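Local coordinates for protein L-glyceraldehyde 3-phosphate reductase (Clostridium beijerinckii, PDB 6HG6) that reduces aldehydes such as furfural and probably methylglyoxal, using NADPH bound at the mouth of an aldo-keto reductase TIM barrel, at residues Tyr136-Asp141 with Ile167-Gly172; Phe189-Asn194 with Gly218-Ser223; Tyr196-Arg201 with Leu283-Lys288. One frame throughout, in Å; residues are numbered along the deposited sequence. Where two conformers were deposited one is given.

Interaction 1 of 3, residues Tyr136-Asp141 with Ile167-Gly172; sequences YHHRMD and ISNYNG. With NDP (NADPH dihydro-nicotinamide-adenine-dinucleotide phosphate), chain B.
S168 N donates to H137 O (2.9 Å), one of the backbone bonds that pair strands 132-137 and 162-168 in parallel at the C-terminal rim of the barrel. Just past the strand ends a side chain takes over this role: N169 ND2 reaches H138 O (2.8 Å), and that carbonyl lies close to the plane of the N169 amide. On the outer side, H137 ND1 and Y170 OH are hydrogen-bonded (2.7 Å) at the edge of the imidazole, whose ring stands oblique to the phenol at 68°. One water spans M140 N and N169 O, another D141 N and Y170 OH.

The apolar part centres on the Y170 ring. M140 CG sits over the middle of one face, 3.4 Å from the ring centroid, and SD lies farther out over the same face in a Met-aromatic contact; I167 CD1 lies against the opposite face, toward its rim. The bend at chi3 (-73°) turns the M140 methyl toward N169 O.

S168 OG lies 2.9 Å from NADPH O7N, with Q193 O the other acceptor within reach. Pairing H138 with N169 probably helps to hold two residues that line the nicotinamide pocket.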
loop_
_atom_site.group_PDB
_atom_site.type_symbol
_atom_site.label_atom_id
_atom_site.label_comp_id
_atom_site.label_asym_id
_atom_site.label_seq_id
_atom_site.Cartn_x
_atom_site.Cartn_y
_atom_site.Cartn_z
ATOM N N TYR A 136 7.837 -7.563 -2.919
ATOM C CA TYR A 136 7.356 -7.066 -4.215
ATOM C C TYR A 136 8.468 -6.711 -5.187
ATOM O O TYR A 136 9.475 -6.144 -4.756
ATOM C CB TYR A 136 6.675 -5.722 -4.027
ATOM C CG TYR A 136 5.323 -5.727 -3.370
ATOM C CD1 TYR A 136 5.186 -5.549 -2.003
ATOM C CD2 TYR A 136 4.188 -5.754 -4.146
ATOM C CE1 TYR A 136 3.944 -5.412 -1.415
ATOM C CE2 TYR A 136 2.934 -5.660 -3.579
ATOM C CZ TYR A 136 2.814 -5.467 -2.212
ATOM O OH TYR A 136 1.576 -5.360 -1.654
ATOM N N HIS A 137 8.230 -7.008 -6.458
ATOM C CA HIS A 137 8.925 -6.323 -7.562
ATOM C C HIS A 137 8.215 -4.952 -7.643
ATOM O O HIS A 137 7.004 -4.896 -7.828
ATOM C CB HIS A 137 8.930 -7.116 -8.854
ATOM C CG HIS A 137 9.812 -6.487 -9.889
ATOM N ND1 HIS A 137 9.560 -6.568 -11.241
ATOM C CD2 HIS A 137 10.942 -5.750 -9.747
ATOM C CE1 HIS A 137 10.498 -5.948 -11.925
ATOM N NE2 HIS A 137 11.380 -5.413 -11.025
ATOM N N HIS A 138 8.962 -3.882 -7.407
ATOM C CA HIS A 138 8.409 -2.534 -7.150
ATOM C C HIS A 138 7.823 -1.871 -8.403
ATOM O O HIS A 138 6.971 -0.992 -8.265
ATOM C CB HIS A 138 9.498 -1.695 -6.488
ATOM C CG HIS A 138 9.003 -0.545 -5.682
ATOM N ND1 HIS A 138 9.846 0.145 -4.844
ATOM C CD2 HIS A 138 7.788 0.045 -5.590
ATOM C CE1 HIS A 138 9.177 1.118 -4.270
ATOM N NE2 HIS A 138 7.921 1.096 -4.724
ATOM N N ARG A 139 8.314 -2.207 -9.591
ATOM C CA ARG A 139 7.796 -1.648 -10.852
ATOM C C ARG A 139 8.223 -2.567 -11.995
ATOM O O ARG A 139 9.170 -3.372 -11.827
ATOM C CB ARG A 139 8.330 -0.237 -11.116
ATOM C CG ARG A 139 9.858 -0.140 -11.095
ATOM C CD ARG A 139 10.412 0.895 -12.027
ATOM N NE ARG A 139 11.814 1.252 -11.762
ATOM C CZ ARG A 139 12.401 2.331 -12.231
ATOM N NH1 ARG A 139 11.757 3.158 -13.039
ATOM N NH2 ARG A 139 13.659 2.596 -11.927
ATOM N N MET A 140 7.591 -2.406 -13.140
ATOM C CA MET A 140 7.975 -3.192 -14.319
ATOM C C MET A 140 9.373 -2.764 -14.810
ATOM O O MET A 140 9.720 -1.579 -14.769
ATOM C CB MET A 140 6.948 -3.016 -15.434
ATOM C CG MET A 140 5.563 -3.491 -15.042
ATOM S SD MET A 140 4.386 -3.434 -16.393
ATOM C CE MET A 140 4.059 -1.682 -16.580
ATOM N N ASP A 141 10.150 -3.725 -15.283
ATOM C CA ASP A 141 11.421 -3.455 -15.973
ATOM C C ASP A 141 11.346 -4.117 -17.334
ATOM O O ASP A 141 11.684 -5.292 -17.472
ATOM C CB ASP A 141 12.617 -4.002 -15.198
ATOM C CG ASP A 141 13.917 -3.656 -15.903
ATOM O OD1 ASP A 141 13.859 -2.947 -16.937
ATOM O OD2 ASP A 141 14.975 -4.118 -15.409
ATOM N N ILE A 167 3.574 -7.876 -6.784
ATOM C CA ILE A 167 4.142 -6.990 -7.824
ATOM C C ILE A 167 3.462 -5.637 -7.679
ATOM O O ILE A 167 2.341 -5.568 -7.113
ATOM C CB ILE A 167 4.061 -7.568 -9.245
ATOM C CG1 ILE A 167 2.620 -7.695 -9.734
ATOM C CG2 ILE A 167 4.844 -8.885 -9.327
ATOM C CD1 ILE A 167 2.493 -8.315 -11.096
ATOM N N SER A 168 4.158 -4.592 -8.102
ATOM C CA SER A 168 3.655 -3.214 -7.934
ATOM C C SER A 168 3.796 -2.444 -9.228
ATOM O O SER A 168 4.791 -2.603 -9.933
ATOM C CB SER A 168 4.350 -2.537 -6.761
ATOM O OG SER A 168 3.817 -1.258 -6.525
ATOM N N ASN A 169 2.800 -1.603 -9.526
ATOM C CA ASN A 169 2.850 -0.720 -10.697
ATOM C C ASN A 169 2.786 -1.523 -12.005
ATOM O O ASN A 169 3.138 -0.943 -13.076
ATOM C CB ASN A 169 4.074 0.193 -10.622
ATOM C CG ASN A 169 4.013 1.093 -9.405
ATOM O OD1 ASN A 169 3.060 1.870 -9.265
ATOM N ND2 ASN A 169 5.026 1.034 -8.555
ATOM N N TYR A 170 2.326 -2.776 -11.984
ATOM C CA TYR A 170 2.174 -3.550 -13.233
ATOM C C TYR A 170 0.871 -3.165 -13.924
ATOM O O TYR A 170 -0.085 -2.748 -13.250
ATOM C CB TYR A 170 2.236 -5.049 -12.955
ATOM C CG TYR A 170 3.641 -5.581 -12.929
ATOM C CD1 TYR A 170 4.591 -5.061 -12.082
ATOM C CD2 TYR A 170 4.007 -6.616 -13.764
ATOM C CE1 TYR A 170 5.856 -5.628 -11.991
ATOM C CE2 TYR A 170 5.293 -7.118 -13.769
ATOM C CZ TYR A 170 6.232 -6.628 -12.883
ATOM O OH TYR A 170 7.488 -7.199 -12.887
ATOM N N ASN A 171 0.861 -3.252 -15.259
ATOM C CA ASN A 171 -0.399 -3.146 -16.027
ATOM C C ASN A 171 -1.063 -4.541 -16.086
ATOM O O ASN A 171 -0.477 -5.527 -15.618
ATOM C CB ASN A 171 -0.200 -2.467 -17.386
ATOM C CG ASN A 171 0.784 -3.181 -18.293
ATOM O OD1 ASN A 171 1.115 -4.340 -18.070
ATOM N ND2 ASN A 171 1.202 -2.529 -19.367
ATOM N N GLY A 172 -2.257 -4.639 -16.652
ATOM C CA GLY A 172 -3.005 -5.907 -16.715
ATOM C C GLY A 172 -2.300 -6.949 -17.555
ATOM O O GLY A 172 -2.178 -8.087 -17.096
HETATM P PA NDP B . -2.249 9.027 0.977
HETATM O O1A NDP B . -2.716 9.335 -0.406
HETATM O O2A NDP B . -3.077 8.334 2.012
HETATM O O5B NDP B . -1.588 10.341 1.629
HETATM C C5B NDP B . -1.079 10.282 2.988
HETATM C C4B NDP B . -0.890 11.682 3.512
HETATM O O4B NDP B . -2.158 12.380 3.400
HETATM C C3B NDP B . -0.485 11.821 4.986
HETATM O O3B NDP B . 0.924 11.793 5.194
HETATM C C2B NDP B . -1.071 13.186 5.324
HETATM O O2B NDP B . -0.182 14.166 4.798
HETATM C C1B NDP B . -2.375 13.182 4.535
HETATM N N9A NDP B . -3.534 12.633 5.228
HETATM C C8A NDP B . -3.736 11.333 5.620
HETATM N N7A NDP B . -4.907 11.130 6.173
HETATM C C5A NDP B . -5.519 12.374 6.143
HETATM C C6A NDP B . -6.782 12.820 6.580
HETATM N N6A NDP B . -7.685 12.028 7.153
HETATM N N1A NDP B . -7.087 14.130 6.391
HETATM C C2A NDP B . -6.172 14.921 5.812
HETATM N N3A NDP B . -4.960 14.610 5.356
HETATM C C4A NDP B . -4.688 13.307 5.551
HETATM O O3 NDP B . -0.968 8.049 0.843
HETATM P PN NDP B . 0.551 8.218 0.366
HETATM O O1N NDP B . 1.325 8.726 1.537
HETATM O O2N NDP B . 0.638 8.925 -0.948
HETATM O O5D NDP B . 0.934 6.671 0.119
HETATM C C5D NDP B . 0.547 5.711 1.136
HETATM C C4D NDP B . 1.473 4.519 1.069
HETATM O O4D NDP B . 1.358 3.902 -0.226
HETATM C C3D NDP B . 2.967 4.808 1.182
HETATM O O3D NDP B . 3.332 5.036 2.536
HETATM C C2D NDP B . 3.533 3.513 0.586
HETATM O O2D NDP B . 3.499 2.484 1.539
HETATM C C1D NDP B . 2.563 3.227 -0.556
HETATM N N1N NDP B . 3.060 3.730 -1.861
HETATM C C2N NDP B . 3.450 2.839 -2.830
HETATM C C3N NDP B . 4.165 3.217 -3.934
HETATM C C7N NDP B . 4.559 2.173 -4.945
HETATM O O7N NDP B . 4.343 0.965 -4.731
HETATM N N7N NDP B . 5.168 2.605 -6.049
HETATM C C4N NDP B . 4.511 4.675 -4.066
HETATM C C5N NDP B . 3.869 5.568 -3.079
HETATM C C6N NDP B . 3.133 5.090 -2.100
HETATM P P2B NDP B . -0.077 15.571 5.589
HETATM O O1X NDP B . -0.381 15.446 7.069
HETATM O O2X NDP B . 1.353 16.025 5.343
HETATM O O3X NDP B . -1.100 16.425 4.855
HETATM O O HOH W 1 5.793 -0.181 -13.578
HETATM O O HOH W 2 8.977 -6.501 -15.233
#

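Interaction 2 of 3, residues Phe189-Asn194 with Gly218-Ser223; sequences FVINQN and GIIAFS. With NDP (NADPH dihydro-nicotinamide-adenine-dinucleotide phosphate), chain B.
G218 O is gripped by two groups of N192: the backbone N at 2.9 Å and, through a weak bond, the side-chain ND2 at 3.3 Å. It belongs to the parallel pairing of strands 189-195 and 218-222, neighbours in the eight-stranded barrel of the TIM fold. The pairing runs on through G218 N to V190 O, I220 N to N192 O (2.8 Å), N194 N to I220 O and F222 N to N194 O. CA-H...O contacts accompany these bonds, among them I219 CA to N192 O at 3.2 Å. The axes of the two strand segments make an angle of 27°.

I191, Q193 and I220 point to one face of the sheet, toward Y136 inside the barrel; N192, N194 and I219 point to the other, where helix 208-214 covers them. I191 CD1 folds back over the backbone of G218, which has no side chain, and comes within 3.4 Å of G218 C. Farther along, I220 CG2 lies against Q193 CB (3.6 Å), the two side chains running side by side in the same direction. N194 ND2 is held by Y170 O of the preceding strand's loop.

At the C-terminal end the strands meet NADPH, which Q193 binds. With CG anti to its backbone N (chi1 179°) and an extended chain, Q193 carries its amide to the nicotinamide, while its CG touches F222 CD2 (3.5 Å). Chi1 of 71° turns the F222 ring face-on to the dihydronicotinamide, so that NADPH C3N lies 3.1 Å above the ring plane, over its centre.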
loop_
_atom_site.group_PDB
_atom_site.type_symbol
_atom_site.label_atom_id
_atom_site.label_comp_id
_atom_site.label_asym_id
_atom_site.label_seq_id
_atom_site.Cartn_x
_atom_site.Cartn_y
_atom_site.Cartn_z
ATOM N N PHE A 189 1.689 -15.936 -5.045
ATOM C CA PHE A 189 1.644 -14.586 -5.630
ATOM C C PHE A 189 0.213 -14.111 -5.373
ATOM O O PHE A 189 -0.693 -14.711 -5.932
ATOM C CB PHE A 189 2.009 -14.634 -7.116
ATOM C CG PHE A 189 1.649 -13.359 -7.836
ATOM C CD1 PHE A 189 1.836 -12.132 -7.233
ATOM C CD2 PHE A 189 1.103 -13.375 -9.102
ATOM C CE1 PHE A 189 1.424 -10.952 -7.856
ATOM C CE2 PHE A 189 0.741 -12.200 -9.755
ATOM C CZ PHE A 189 0.880 -10.990 -9.122
ATOM N N VAL A 190 0.028 -13.132 -4.518
ATOM C CA VAL A 190 -1.361 -12.861 -4.088
ATOM C C VAL A 190 -1.739 -11.397 -4.213
ATOM O O VAL A 190 -2.944 -11.108 -3.937
ATOM C CB VAL A 190 -1.565 -13.347 -2.635
ATOM C CG1 VAL A 190 -1.334 -14.850 -2.499
ATOM C CG2 VAL A 190 -0.711 -12.537 -1.679
ATOM N N ILE A 191 -0.822 -10.504 -4.532
ATOM C CA ILE A 191 -1.138 -9.063 -4.349
ATOM C C ILE A 191 -0.465 -8.182 -5.398
ATOM O O ILE A 191 0.731 -8.336 -5.678
ATOM C CB ILE A 191 -0.788 -8.615 -2.910
ATOM C CG1 ILE A 191 -1.356 -7.236 -2.533
ATOM C CG2 ILE A 191 0.715 -8.648 -2.686
ATOM C CD1 ILE A 191 -2.838 -7.173 -2.529
ATOM N N ASN A 192 -1.243 -7.236 -5.910
ATOM C CA ASN A 192 -0.760 -6.118 -6.753
ATOM C C ASN A 192 -0.868 -4.837 -5.926
ATOM O O ASN A 192 -1.918 -4.631 -5.294
ATOM C CB ASN A 192 -1.641 -5.935 -7.967
ATOM C CG ASN A 192 -1.519 -7.077 -8.923
ATOM O OD1 ASN A 192 -0.617 -7.027 -9.742
ATOM N ND2 ASN A 192 -2.443 -8.042 -8.835
ATOM N N GLN A 193 0.142 -3.988 -5.971
ATOM C CA GLN A 193 0.116 -2.665 -5.327
ATOM C C GLN A 193 0.172 -1.617 -6.427
ATOM O O GLN A 193 1.157 -1.555 -7.155
ATOM C CB GLN A 193 1.219 -2.480 -4.300
ATOM C CG GLN A 193 1.180 -1.111 -3.661
ATOM C CD GLN A 193 2.088 -1.038 -2.462
ATOM O OE1 GLN A 193 2.167 -1.968 -1.648
ATOM N NE2 GLN A 193 2.775 0.070 -2.376
ATOM N N ASN A 194 -0.872 -0.808 -6.535
ATOM C CA ASN A 194 -1.024 0.168 -7.632
ATOM C C ASN A 194 -1.624 1.482 -7.128
ATOM O O ASN A 194 -2.417 1.485 -6.184
ATOM C CB ASN A 194 -1.843 -0.384 -8.799
ATOM C CG ASN A 194 -1.212 -1.549 -9.524
ATOM O OD1 ASN A 194 -1.166 -2.642 -8.969
ATOM N ND2 ASN A 194 -0.703 -1.310 -10.735
ATOM N N GLY A 218 -5.168 -10.037 -5.240
ATOM C CA GLY A 218 -5.575 -8.849 -4.490
ATOM C C GLY A 218 -5.018 -7.585 -5.121
ATOM O O GLY A 218 -4.112 -7.650 -5.995
ATOM N N ILE A 219 -5.590 -6.467 -4.705
ATOM C CA ILE A 219 -5.078 -5.130 -5.060
ATOM C C ILE A 219 -4.980 -4.324 -3.782
ATOM O O ILE A 219 -5.953 -4.231 -3.053
ATOM C CB ILE A 219 -5.972 -4.392 -6.065
ATOM C CG1 ILE A 219 -6.213 -5.226 -7.321
ATOM C CG2 ILE A 219 -5.344 -3.018 -6.363
ATOM C CD1 ILE A 219 -7.266 -4.710 -8.224
ATOM N N ILE A 220 -3.869 -3.643 -3.594
ATOM C CA ILE A 220 -3.757 -2.667 -2.478
ATOM C C ILE A 220 -3.477 -1.344 -3.184
ATOM O O ILE A 220 -2.553 -1.253 -4.007
ATOM C CB ILE A 220 -2.743 -3.114 -1.390
ATOM C CG1 ILE A 220 -2.666 -2.054 -0.297
ATOM C CG2 ILE A 220 -1.342 -3.435 -1.919
ATOM C CD1 ILE A 220 -1.835 -2.484 0.905
ATOM N N ALA A 221 -4.364 -0.379 -2.989
ATOM C CA ALA A 221 -4.339 0.909 -3.689
ATOM C C ALA A 221 -3.503 1.901 -2.906
ATOM O O ALA A 221 -3.772 2.110 -1.726
ATOM C CB ALA A 221 -5.749 1.403 -3.826
ATOM N N PHE A 222 -2.566 2.567 -3.557
ATOM C CA PHE A 222 -1.832 3.631 -2.846
ATOM C C PHE A 222 -2.116 4.999 -3.442
ATOM O O PHE A 222 -2.700 5.114 -4.551
ATOM C CB PHE A 222 -0.371 3.276 -2.777
ATOM C CG PHE A 222 0.381 3.354 -4.064
ATOM C CD1 PHE A 222 0.960 4.543 -4.463
ATOM C CD2 PHE A 222 0.669 2.195 -4.767
ATOM C CE1 PHE A 222 1.737 4.589 -5.614
ATOM C CE2 PHE A 222 1.477 2.244 -5.901
ATOM C CZ PHE A 222 1.989 3.431 -6.335
ATOM N N SER A 223 -1.712 6.031 -2.698
ATOM C CA SER A 223 -1.949 7.456 -3.007
ATOM C C SER A 223 -3.435 7.715 -3.236
ATOM O O SER A 223 -3.791 8.417 -4.183
ATOM C CB SER A 223 -1.174 7.891 -4.208
ATOM O OG SER A 223 -1.392 9.266 -4.426
HETATM P PA NDP B . -2.249 9.027 0.977
HETATM O O1A NDP B . -2.716 9.335 -0.406
HETATM O O2A NDP B . -3.077 8.334 2.012
HETATM O O5B NDP B . -1.588 10.341 1.629
HETATM C C5B NDP B . -1.079 10.282 2.988
HETATM C C4B NDP B . -0.890 11.682 3.512
HETATM O O4B NDP B . -2.158 12.380 3.400
HETATM C C3B NDP B . -0.485 11.821 4.986
HETATM O O3B NDP B . 0.924 11.793 5.194
HETATM C C2B NDP B . -1.071 13.186 5.324
HETATM O O2B NDP B . -0.182 14.166 4.798
HETATM C C1B NDP B . -2.375 13.182 4.535
HETATM N N9A NDP B . -3.534 12.633 5.228
HETATM C C8A NDP B . -3.736 11.333 5.620
HETATM N N7A NDP B . -4.907 11.130 6.173
HETATM C C5A NDP B . -5.519 12.374 6.143
HETATM C C6A NDP B . -6.782 12.820 6.580
HETATM N N6A NDP B . -7.685 12.028 7.153
HETATM N N1A NDP B . -7.087 14.130 6.391
HETATM C C2A NDP B . -6.172 14.921 5.812
HETATM N N3A NDP B . -4.960 14.610 5.356
HETATM C C4A NDP B . -4.688 13.307 5.551
HETATM O O3 NDP B . -0.968 8.049 0.843
HETATM P PN NDP B . 0.551 8.218 0.366
HETATM O O1N NDP B . 1.325 8.726 1.537
HETATM O O2N NDP B . 0.638 8.925 -0.948
HETATM O O5D NDP B . 0.934 6.671 0.119
HETATM C C5D NDP B . 0.547 5.711 1.136
HETATM C C4D NDP B . 1.473 4.519 1.069
HETATM O O4D NDP B . 1.358 3.902 -0.226
HETATM C C3D NDP B . 2.967 4.808 1.182
HETATM O O3D NDP B . 3.332 5.036 2.536
HETATM C C2D NDP B . 3.533 3.513 0.586
HETATM O O2D NDP B . 3.499 2.484 1.539
HETATM C C1D NDP B . 2.563 3.227 -0.556
HETATM N N1N NDP B . 3.060 3.730 -1.861
HETATM C C2N NDP B . 3.450 2.839 -2.830
HETATM C C3N NDP B . 4.165 3.217 -3.934
HETATM C C7N NDP B . 4.559 2.173 -4.945
HETATM O O7N NDP B . 4.343 0.965 -4.731
HETATM N N7N NDP B . 5.168 2.605 -6.049
HETATM C C4N NDP B . 4.511 4.675 -4.066
HETATM C C5N NDP B . 3.869 5.568 -3.079
HETATM C C6N NDP B . 3.133 5.090 -2.100
HETATM P P2B NDP B . -0.077 15.571 5.589
HETATM O O1X NDP B . -0.381 15.446 7.069
HETATM O O2X NDP B . 1.353 16.025 5.343
HETATM O O3X NDP B . -1.100 16.425 4.855
#

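Interaction 3 of 3, residues Tyr196-Arg201 with Leu283-Lys288; sequences YSIFDR and LSWVLK
The 196-201 segment leaves its barrel strand in an irregular loop with a type I beta turn from S197 to D200, and faces the last turn of helix 278-286; the backbones come nearest at S197 and V286, with CA atoms 6.1 Å apart. No direct hydrogen bond crosses, and W285 carries most of the helix side of the contact. I198 CG1 lies over one face of its indole, 3.8 Å from the centroid of the five-membered ring (CH-pi). K288 CE and a water lie over the opposite face, toward its rim.

This places the loop after strand 189-195 of the TIM barrel against an outer helix, with I198 also touching helix 319-329. The Y196 ring meets W285 CZ3 over its face, the two aromatic planes oblique at 47°, while V286 CG2 packs on Y196 O (3.5 Å).

W285 CZ2 sits over the centre of one R201 guanidinium face, 3.4 Å from R201 CZ, the planes inclined at 52°. R201 NE donates almost straight to I198 O (2.8 Å), fixing the group's rotation, and its terminal nitrogens salt-bridge D326 and E204. Y196 OH bonds E204 and, at 2.9 Å, that same water, which also bonds W285 O and K288 NZ.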
loop_
_atom_site.group_PDB
_atom_site.type_symbol
_atom_site.label_atom_id
_atom_site.label_comp_id
_atom_site.label_asym_id
_atom_site.label_seq_id
_atom_site.Cartn_x
_atom_site.Cartn_y
_atom_site.Cartn_z
ATOM N N TYR A 196 -4.146 4.381 -7.106
ATOM C CA TYR A 196 -5.588 4.462 -7.445
ATOM C C TYR A 196 -6.260 5.513 -6.591
ATOM O O TYR A 196 -6.076 5.473 -5.374
ATOM C CB TYR A 196 -6.237 3.097 -7.222
ATOM C CG TYR A 196 -7.629 2.920 -7.762
ATOM C CD1 TYR A 196 -8.023 3.440 -8.985
ATOM C CD2 TYR A 196 -8.572 2.182 -7.058
ATOM C CE1 TYR A 196 -9.320 3.265 -9.467
ATOM C CE2 TYR A 196 -9.845 1.954 -7.553
ATOM C CZ TYR A 196 -10.234 2.495 -8.761
ATOM O OH TYR A 196 -11.510 2.280 -9.215
ATOM N N SER A 197 -6.981 6.429 -7.217
ATOM C CA SER A 197 -7.753 7.467 -6.501
ATOM C C SER A 197 -8.897 7.917 -7.391
ATOM O O SER A 197 -8.907 7.596 -8.577
ATOM C CB SER A 197 -6.910 8.652 -6.148
ATOM O OG SER A 197 -6.560 9.336 -7.335
ATOM N N ILE A 198 -9.779 8.720 -6.836
ATOM C CA ILE A 198 -10.820 9.383 -7.660
ATOM C C ILE A 198 -10.156 10.105 -8.848
ATOM O O ILE A 198 -10.774 10.112 -9.930
ATOM C CB ILE A 198 -11.652 10.313 -6.772
ATOM C CG1 ILE A 198 -12.536 9.467 -5.850
ATOM C CG2 ILE A 198 -12.456 11.288 -7.604
ATOM C CD1 ILE A 198 -13.298 10.253 -4.820
ATOM N N PHE A 199 -8.954 10.678 -8.676
ATOM C CA PHE A 199 -8.245 11.455 -9.734
ATOM C C PHE A 199 -7.263 10.608 -10.563
ATOM O O PHE A 199 -6.749 11.126 -11.590
ATOM C CB PHE A 199 -7.533 12.660 -9.126
ATOM C CG PHE A 199 -8.460 13.774 -8.735
ATOM C CD1 PHE A 199 -9.414 14.234 -9.618
ATOM C CD2 PHE A 199 -8.395 14.336 -7.473
ATOM C CE1 PHE A 199 -10.266 15.268 -9.267
ATOM C CE2 PHE A 199 -9.245 15.376 -7.120
ATOM C CZ PHE A 199 -10.207 15.808 -8.001
ATOM N N ASP A 200 -7.039 9.351 -10.220
ATOM C CA ASP A 200 -6.118 8.491 -10.993
ATOM C C ASP A 200 -6.798 7.156 -11.279
ATOM O O ASP A 200 -6.785 6.274 -10.408
ATOM C CB ASP A 200 -4.779 8.331 -10.280
ATOM C CG ASP A 200 -3.770 7.629 -11.155
ATOM O OD1 ASP A 200 -4.164 7.089 -12.206
ATOM O OD2 ASP A 200 -2.595 7.638 -10.782
ATOM N N ARG A 201 -7.318 7.020 -12.493
ATOM C CA ARG A 201 -8.074 5.824 -12.926
ATOM C C ARG A 201 -7.195 4.879 -13.732
ATOM O O ARG A 201 -7.755 4.061 -14.490
ATOM C CB ARG A 201 -9.266 6.289 -13.761
ATOM C CG ARG A 201 -10.154 7.293 -13.045
ATOM C CD ARG A 201 -10.600 6.859 -11.652
ATOM N NE ARG A 201 -11.632 7.771 -11.159
ATOM C CZ ARG A 201 -12.950 7.654 -11.344
ATOM N NH1 ARG A 201 -13.747 8.585 -10.859
ATOM N NH2 ARG A 201 -13.481 6.642 -12.009
ATOM N N LEU A 283 -11.101 7.588 0.497
ATOM C CA LEU A 283 -10.660 6.253 0.973
ATOM C C LEU A 283 -11.787 5.243 0.738
ATOM O O LEU A 283 -11.501 4.174 0.199
ATOM C CB LEU A 283 -10.283 6.289 2.452
ATOM C CG LEU A 283 -9.112 7.196 2.828
ATOM C CD1 LEU A 283 -8.854 7.093 4.324
ATOM C CD2 LEU A 283 -7.866 6.848 2.054
ATOM N N SER A 284 -13.017 5.604 1.087
ATOM C CA SER A 284 -14.210 4.740 0.879
ATOM C C SER A 284 -14.360 4.426 -0.612
ATOM O O SER A 284 -14.668 3.285 -0.947
ATOM C CB SER A 284 -15.440 5.338 1.413
ATOM O OG SER A 284 -15.308 5.556 2.795
ATOM N N TRP A 285 -14.139 5.403 -1.488
ATOM C CA TRP A 285 -14.353 5.191 -2.934
ATOM C C TRP A 285 -13.368 4.144 -3.467
ATOM O O TRP A 285 -13.760 3.263 -4.254
ATOM C CB TRP A 285 -14.278 6.546 -3.651
ATOM C CG TRP A 285 -14.515 6.434 -5.117
ATOM C CD1 TRP A 285 -15.698 6.624 -5.754
ATOM C CD2 TRP A 285 -13.555 6.109 -6.135
ATOM N NE1 TRP A 285 -15.533 6.434 -7.093
ATOM C CE2 TRP A 285 -14.249 6.126 -7.364
ATOM C CE3 TRP A 285 -12.194 5.834 -6.141
ATOM C CZ2 TRP A 285 -13.636 5.828 -8.576
ATOM C CZ3 TRP A 285 -11.586 5.553 -7.346
ATOM C CH2 TRP A 285 -12.294 5.578 -8.542
ATOM N N VAL A 286 -12.107 4.230 -3.096
ATOM C CA VAL A 286 -11.101 3.263 -3.580
ATOM C C VAL A 286 -11.505 1.827 -3.198
ATOM O O VAL A 286 -11.137 0.903 -3.947
ATOM C CB VAL A 286 -9.718 3.668 -3.041
ATOM C CG1 VAL A 286 -8.770 2.551 -3.076
ATOM C CG2 VAL A 286 -9.198 4.867 -3.808
ATOM N N LEU A 287 -12.183 1.646 -2.080
ATOM C CA LEU A 287 -12.612 0.316 -1.549
ATOM C C LEU A 287 -13.999 -0.106 -2.049
ATOM O O LEU A 287 -14.499 -1.146 -1.596
ATOM C CB LEU A 287 -12.646 0.376 -0.017
ATOM C CG LEU A 287 -11.273 0.402 0.663
ATOM C CD1 LEU A 287 -11.452 0.690 2.137
ATOM C CD2 LEU A 287 -10.484 -0.879 0.458
ATOM N N LYS A 288 -14.650 0.665 -2.894
ATOM C CA LYS A 288 -16.075 0.373 -3.196
ATOM C C LYS A 288 -16.236 -0.998 -3.863
ATOM O O LYS A 288 -17.316 -1.598 -3.698
ATOM C CB LYS A 288 -16.686 1.501 -4.026
ATOM C CG LYS A 288 -16.255 1.627 -5.476
ATOM C CD LYS A 288 -16.783 2.928 -6.046
ATOM C CE LYS A 288 -16.753 3.043 -7.551
ATOM N NZ LYS A 288 -15.623 2.389 -8.198
HETATM O O HOH W 3 -13.222 2.538 -6.860
#

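How the interactions relate
All three interactions lie within one TIM barrel. Interactions 1 and 2 are successive along the chain, with centres 10 Å apart, and meet where strands 162-168 and 189-195 adjoin: Q193 O receives a probable hydrogen bond from N169 N. Both touch NADPH, so neighbouring strand ends together line the nicotinamide site. Interaction 3 lies 13 Å from interaction 2, centre to centre, and their segments alternate in sequence. A probable bond from Y196 N to F222 O and packing of A221 CB on V286 CG1 connect them, carrying the contacts from the barrel wall to helix 278-286. Interactions 1 and 3 do not touch; their centres are 19 Å apart.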